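Local coordinates for protein putative NADH-depentdent flavin oxidoreductase (Cupriavidus metallidurans, PDB 5OCS) that binds FMN and, as an ene-reductase of the Old Yellow Enzyme family, probably uses NAD(P)H to reduce activated carbon-carbon double bonds, at residues Ala261-Thr266 with Met298-Ile303; Arg166-Gly171 with Ala221-Arg226. One frame throughout, in Å; residues are numbered along the deposited sequence.

Interaction 1. Residues Ala261-Thr266 with Met298-Ile303; sequences AVHVST and MAVGLI
Two neighbouring parallel strands of the TIM barrel, 262-265 and 297-300, meet here beside residues of the FMN site. Three backbone hydrogen bonds join them: M298 N to V262 O (2.8 Å), V264 N to M298 O (2.8 Å) and the longer V300 N to V264 O (3.2 Å), pairing H263 with M298 and V264 with A299. A water donates to both V264 O and V300 O, bridging the strands where they begin to part. On the face that carries H263 and M298, CG of M298 stands anti to its carbonyl carbon (chi1 -46°), and the extended chain beyond it carries SD over one face of the imidazole, 4.3 Å from the ring centroid and 24° off the normal. M298 CB packs on H263 CD2 (3.7 Å), and V300 CG2 lies 3.7 Å from H263 NE2. E176 and S322 hold ND1 and NE2, fixing the ring's rotation. At the C-terminal ends T266 CG2 touches L302 CD1 (3.9 Å); L302 is an FMN-binding residue, and S265 OG is hydrogen-bonded to NE of R231, another. Strand 228-233 flanks 262-265 on one side, while strand 320-323 continues the barrel beyond 297-300.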
loop_
_atom_site.group_PDB
_atom_site.type_symbol
_atom_site.label_atom_id
_atom_site.label_comp_id
_atom_site.label_asym_id
_atom_site.label_seq_id
_atom_site.Cartn_x
_atom_site.Cartn_y
_atom_site.Cartn_z
ATOM N N ALA D 261 -21.988 -11.914 -14.942
ATOM C CA ALA D 261 -20.756 -12.552 -15.278
ATOM C C ALA D 261 -20.727 -13.931 -14.680
ATOM O O ALA D 261 -21.621 -14.345 -13.939
ATOM C CB ALA D 261 -19.570 -11.717 -14.765
ATOM N N VAL D 262 -19.654 -14.630 -14.982
ATOM C CA VAL D 262 -19.252 -15.788 -14.188
ATOM C C VAL D 262 -17.734 -15.731 -13.963
ATOM O O VAL D 262 -16.949 -15.413 -14.872
ATOM C CB VAL D 262 -19.738 -17.125 -14.822
ATOM C CG1 VAL D 262 -19.075 -17.360 -16.150
ATOM C CG2 VAL D 262 -19.453 -18.307 -13.898
ATOM N N HIS D 263 -17.312 -16.003 -12.722
ATOM C CA HIS D 263 -15.918 -15.976 -12.370
ATOM C C HIS D 263 -15.500 -17.419 -12.170
ATOM O O HIS D 263 -16.002 -18.083 -11.255
ATOM C CB HIS D 263 -15.754 -15.151 -11.084
ATOM C CG HIS D 263 -14.337 -14.833 -10.725
ATOM N ND1 HIS D 263 -14.022 -13.977 -9.680
ATOM C CD2 HIS D 263 -13.157 -15.200 -11.271
ATOM C CE1 HIS D 263 -12.706 -13.863 -9.593
ATOM N NE2 HIS D 263 -12.158 -14.600 -10.534
ATOM N N VAL D 264 -14.589 -17.889 -13.010
ATOM C CA VAL D 264 -14.297 -19.330 -13.131
ATOM C C VAL D 264 -12.964 -19.597 -12.471
ATOM O O VAL D 264 -11.947 -19.076 -12.918
ATOM C CB VAL D 264 -14.249 -19.764 -14.605
ATOM C CG1 VAL D 264 -13.868 -21.229 -14.743
ATOM C CG2 VAL D 264 -15.583 -19.467 -15.312
ATOM N N SER D 265 -12.956 -20.411 -11.409
ATOM C CA SER D 265 -11.700 -20.824 -10.800
ATOM C C SER D 265 -11.007 -21.873 -11.668
ATOM O O SER D 265 -11.581 -22.347 -12.637
ATOM C CB SER D 265 -11.926 -21.304 -9.374
ATOM O OG SER D 265 -12.099 -20.128 -8.538
ATOM N N THR D 266 -9.757 -22.215 -11.360
ATOM C CA THR D 266 -8.945 -22.945 -12.343
ATOM C C THR D 266 -9.266 -24.414 -12.416
ATOM O O THR D 266 -8.697 -25.097 -13.244
ATOM C CB THR D 266 -7.427 -22.873 -12.053
ATOM O OG1 THR D 266 -7.148 -23.544 -10.820
ATOM C CG2 THR D 266 -6.946 -21.419 -11.965
ATOM N N MET D 298 -14.890 -13.972 -16.143
ATOM C CA MET D 298 -13.687 -13.640 -15.403
ATOM C C MET D 298 -12.954 -14.933 -15.100
ATOM O O MET D 298 -13.576 -15.863 -14.689
ATOM C CB MET D 298 -14.000 -12.969 -14.059
ATOM C CG MET D 298 -15.028 -11.879 -14.062
ATOM S SD MET D 298 -15.037 -11.107 -12.380
ATOM C CE MET D 298 -16.440 -10.005 -12.542
ATOM N N ALA D 299 -11.659 -14.991 -15.319
ATOM C CA ALA D 299 -10.888 -16.170 -15.058
ATOM C C ALA D 299 -9.847 -15.884 -13.993
ATOM O O ALA D 299 -9.125 -14.883 -14.071
ATOM C CB ALA D 299 -10.190 -16.617 -16.311
ATOM N N VAL D 300 -9.768 -16.785 -13.015
ATOM C CA VAL D 300 -8.635 -16.790 -12.079
ATOM C C VAL D 300 -7.398 -17.059 -12.885
ATOM O O VAL D 300 -7.332 -18.077 -13.635
ATOM C CB VAL D 300 -8.773 -17.877 -11.030
ATOM C CG1 VAL D 300 -7.491 -17.964 -10.196
ATOM C CG2 VAL D 300 -9.952 -17.580 -10.123
ATOM N N GLY D 301 -6.455 -16.131 -12.802
ATOM C CA GLY D 301 -5.189 -16.214 -13.482
ATOM C C GLY D 301 -4.061 -16.441 -12.488
ATOM O O GLY D 301 -3.632 -15.479 -11.796
ATOM N N LEU D 302 -3.544 -17.672 -12.425
ATOM C CA LEU D 302 -2.415 -17.971 -11.528
ATOM C C LEU D 302 -1.144 -17.620 -12.261
ATOM O O LEU D 302 -0.374 -18.487 -12.632
ATOM C CB LEU D 302 -2.442 -19.449 -11.086
ATOM C CG LEU D 302 -3.712 -19.876 -10.362
ATOM C CD1 LEU D 302 -3.572 -21.369 -10.034
ATOM C CD2 LEU D 302 -4.031 -19.082 -9.107
ATOM N N ILE D 303 -0.957 -16.318 -12.486
ATOM C CA ILE D 303 0.088 -15.771 -13.309
ATOM C C ILE D 303 0.808 -14.659 -12.591
ATOM O O ILE D 303 0.295 -14.115 -11.612
ATOM C CB ILE D 303 -0.478 -15.275 -14.663
ATOM C CG1 ILE D 303 -1.507 -14.148 -14.460
ATOM C CG2 ILE D 303 -1.127 -16.432 -15.409
ATOM C CD1 ILE D 303 -0.898 -12.763 -14.354
HETATM O O HOH W 1 -9.536 -19.922 -14.487
#

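Interaction 2. Residues Arg166-Gly171 with Ala221-Arg226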
loop_
_atom_site.group_PDB
_atom_site.type_symbol
_atom_site.label_atom_id
_atom_site.label_comp_id
_atom_site.label_asym_id
_atom_site.label_seq_id
_atom_site.Cartn_x
_atom_site.Cartn_y
_atom_site.Cartn_z
ATOM N N ARG D 166 -26.936 -4.598 3.009
ATOM C CA ARG D 166 -25.908 -3.806 3.697
ATOM C C ARG D 166 -24.845 -3.342 2.724
ATOM O O ARG D 166 -24.428 -2.170 2.759
ATOM C CB ARG D 166 -25.278 -4.554 4.856
ATOM C CG ARG D 166 -26.223 -4.886 5.983
ATOM C CD ARG D 166 -25.432 -5.495 7.099
ATOM N NE ARG D 166 -26.258 -5.984 8.210
ATOM C CZ ARG D 166 -26.699 -5.237 9.212
ATOM N NH1 ARG D 166 -26.409 -3.944 9.277
ATOM N NH2 ARG D 166 -27.445 -5.790 10.177
ATOM N N ALA D 167 -24.439 -4.246 1.827
ATOM C CA ALA D 167 -23.441 -3.907 0.811
ATOM C C ALA D 167 -23.966 -2.781 -0.093
ATOM O O ALA D 167 -23.224 -1.842 -0.401
ATOM C CB ALA D 167 -23.034 -5.136 0.014
ATOM N N ALA D 168 -25.219 -2.859 -0.497
ATOM C CA ALA D 168 -25.819 -1.813 -1.338
ATOM C C ALA D 168 -25.798 -0.459 -0.602
ATOM O O ALA D 168 -25.449 0.570 -1.186
ATOM C CB ALA D 168 -27.238 -2.196 -1.750
ATOM N N ARG D 169 -26.165 -0.478 0.673
ATOM C CA ARG D 169 -26.199 0.752 1.504
ATOM C C ARG D 169 -24.806 1.371 1.715
ATOM O O ARG D 169 -24.661 2.578 1.804
ATOM C CB ARG D 169 -26.788 0.420 2.861
ATOM C CG ARG D 169 -27.065 1.620 3.740
ATOM C CD ARG D 169 -28.149 1.326 4.754
ATOM N NE ARG D 169 -27.810 0.193 5.595
ATOM C CZ ARG D 169 -28.673 -0.541 6.296
ATOM N NH1 ARG D 169 -29.965 -0.259 6.307
ATOM N NH2 ARG D 169 -28.240 -1.540 7.033
ATOM N N LEU D 170 -23.786 0.526 1.700
ATOM C CA LEU D 170 -22.397 0.977 1.741
ATOM C C LEU D 170 -21.908 1.545 0.429
ATOM O O LEU D 170 -20.791 2.066 0.362
ATOM C CB LEU D 170 -21.492 -0.205 2.174
ATOM C CG LEU D 170 -21.583 -0.646 3.635
ATOM C CD1 LEU D 170 -20.676 -1.838 3.966
ATOM C CD2 LEU D 170 -21.208 0.483 4.553
ATOM N N GLY D 171 -22.702 1.434 -0.632
ATOM C CA GLY D 171 -22.279 1.913 -1.920
ATOM C C GLY D 171 -21.352 0.921 -2.612
ATOM O O GLY D 171 -20.733 1.266 -3.615
ATOM N N ALA D 221 -32.523 -8.661 -4.256
ATOM C CA ALA D 221 -32.334 -7.694 -3.198
ATOM C C ALA D 221 -31.403 -6.530 -3.578
ATOM O O ALA D 221 -31.558 -5.431 -3.048
ATOM C CB ALA D 221 -31.842 -8.366 -1.949
ATOM N N PHE D 222 -30.406 -6.788 -4.416
ATOM C CA PHE D 222 -29.358 -5.800 -4.740
ATOM C C PHE D 222 -29.869 -4.900 -5.868
ATOM O O PHE D 222 -30.564 -5.382 -6.776
ATOM C CB PHE D 222 -28.076 -6.513 -5.191
ATOM C CG PHE D 222 -26.793 -5.718 -5.016
ATOM C CD1 PHE D 222 -26.363 -5.322 -3.754
ATOM C CD2 PHE D 222 -25.952 -5.478 -6.114
ATOM C CE1 PHE D 222 -25.171 -4.628 -3.583
ATOM C CE2 PHE D 222 -24.772 -4.795 -5.970
ATOM C CZ PHE D 222 -24.384 -4.368 -4.697
ATOM N N PRO D 223 -29.548 -3.591 -5.815
ATOM C CA PRO D 223 -30.099 -2.682 -6.822
ATOM C C PRO D 223 -29.904 -3.180 -8.240
ATOM O O PRO D 223 -28.808 -3.521 -8.636
ATOM C CB PRO D 223 -29.326 -1.370 -6.565
ATOM C CG PRO D 223 -29.077 -1.399 -5.089
ATOM C CD PRO D 223 -28.777 -2.859 -4.783
ATOM N N ALA D 224 -30.993 -3.247 -9.004
ATOM C CA ALA D 224 -30.991 -3.929 -10.313
ATOM C C ALA D 224 -29.894 -3.483 -11.287
ATOM O O ALA D 224 -29.401 -4.270 -12.067
ATOM C CB ALA D 224 -32.387 -3.809 -10.969
ATOM N N GLU D 225 -29.513 -2.210 -11.214
ATOM C CA GLU D 225 -28.505 -1.634 -12.079
ATOM C C GLU D 225 -27.064 -2.087 -11.764
ATOM O O GLU D 225 -26.187 -1.964 -12.599
ATOM C CB GLU D 225 -28.597 -0.083 -12.052
ATOM C CG GLU D 225 -28.283 0.583 -10.698
ATOM C CD GLU D 225 -29.484 0.743 -9.784
ATOM O OE1 GLU D 225 -30.454 -0.021 -9.927
ATOM O OE2 GLU D 225 -29.453 1.626 -8.885
ATOM N N ARG D 226 -26.830 -2.598 -10.560
ATOM C CA ARG D 226 -25.499 -3.013 -10.177
ATOM C C ARG D 226 -25.364 -4.513 -10.427
ATOM O O ARG D 226 -26.316 -5.236 -10.210
ATOM C CB ARG D 226 -25.253 -2.719 -8.704
ATOM C CG ARG D 226 -25.592 -1.280 -8.302
ATOM C CD ARG D 226 -25.231 -1.023 -6.850
ATOM N NE ARG D 226 -25.856 0.214 -6.331
ATOM C CZ ARG D 226 -25.710 0.684 -5.101
ATOM N NH1 ARG D 226 -24.951 0.072 -4.208
ATOM N NH2 ARG D 226 -26.363 1.781 -4.734
#
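CG of F222 is turned anti to the backbone N (chi1 -156°), which swings the ring from the loop toward helix 150-169, while R226, with CG anti to its carbonyl carbon (chi1 -51°) and its chain extended from there to NE, reaches the last turn of the same helix. The phenyl turns an edge to the helix backbone: CE1 lies 3.6 Å from A168 N, which sits near the plane of the ring. A168 CB, well off that plane, lies 3.7 Å from CE1. The A167 methyl touches the same CE1 from farther off (4.2 Å). A168 CB also presses against P223 CD at 3.5 Å, tighter than usual for two carbons, so this one methyl touches both the phenyl and the proline ring. R226 supplies the polar grip. Its NH1 donates to A168 O (3.1 Å, 152° at the hydrogen), arriving in the carbonyl plane on a lone pair, with the oxygen somewhat tilted from the guanidinium plane. A168 O also accepts from G171 N (2.9 Å) in the Schellman motif that ends the helix, where G171 takes a positive phi. The same NH1 bonds to I172 O, its stronger partner, so one nitrogen grips a carbonyl of the last helical turn and one just past the Schellman glycine. P223 CG lies over one guanidinium face, and the type I turn P223-R226, closed by R226 N to P223 O (2.9 Å), brings proline and arginine together. The contact thus ties the C-terminal end of helix 150-169 to the loop between helix 204-221 and strand 228-233, with R219 of helix 204-221 bonding the loop carbonyls F222 O and R226 O.

Both interactions belong to one TIM barrel but to different layers of it. Interaction 1 is mostly buried, centred about 9 Å from the centre of the chain, and joins two strands of the inner barrel; interaction 2, centred about 17 Å out and partly buried, fastens a helix end to a loop of the outer layer. Backbone pairing does most of the binding in the first, whereas in the second a single arginine reaches a helix carbonyl beside apolar packing. Interaction 1 includes an FMN-binding residue; interaction 2 is structural packing. Their centres lie 24 Å apart and the two do not touch, yet strand 228-233, which follows 221-226, directly borders strand 262-265.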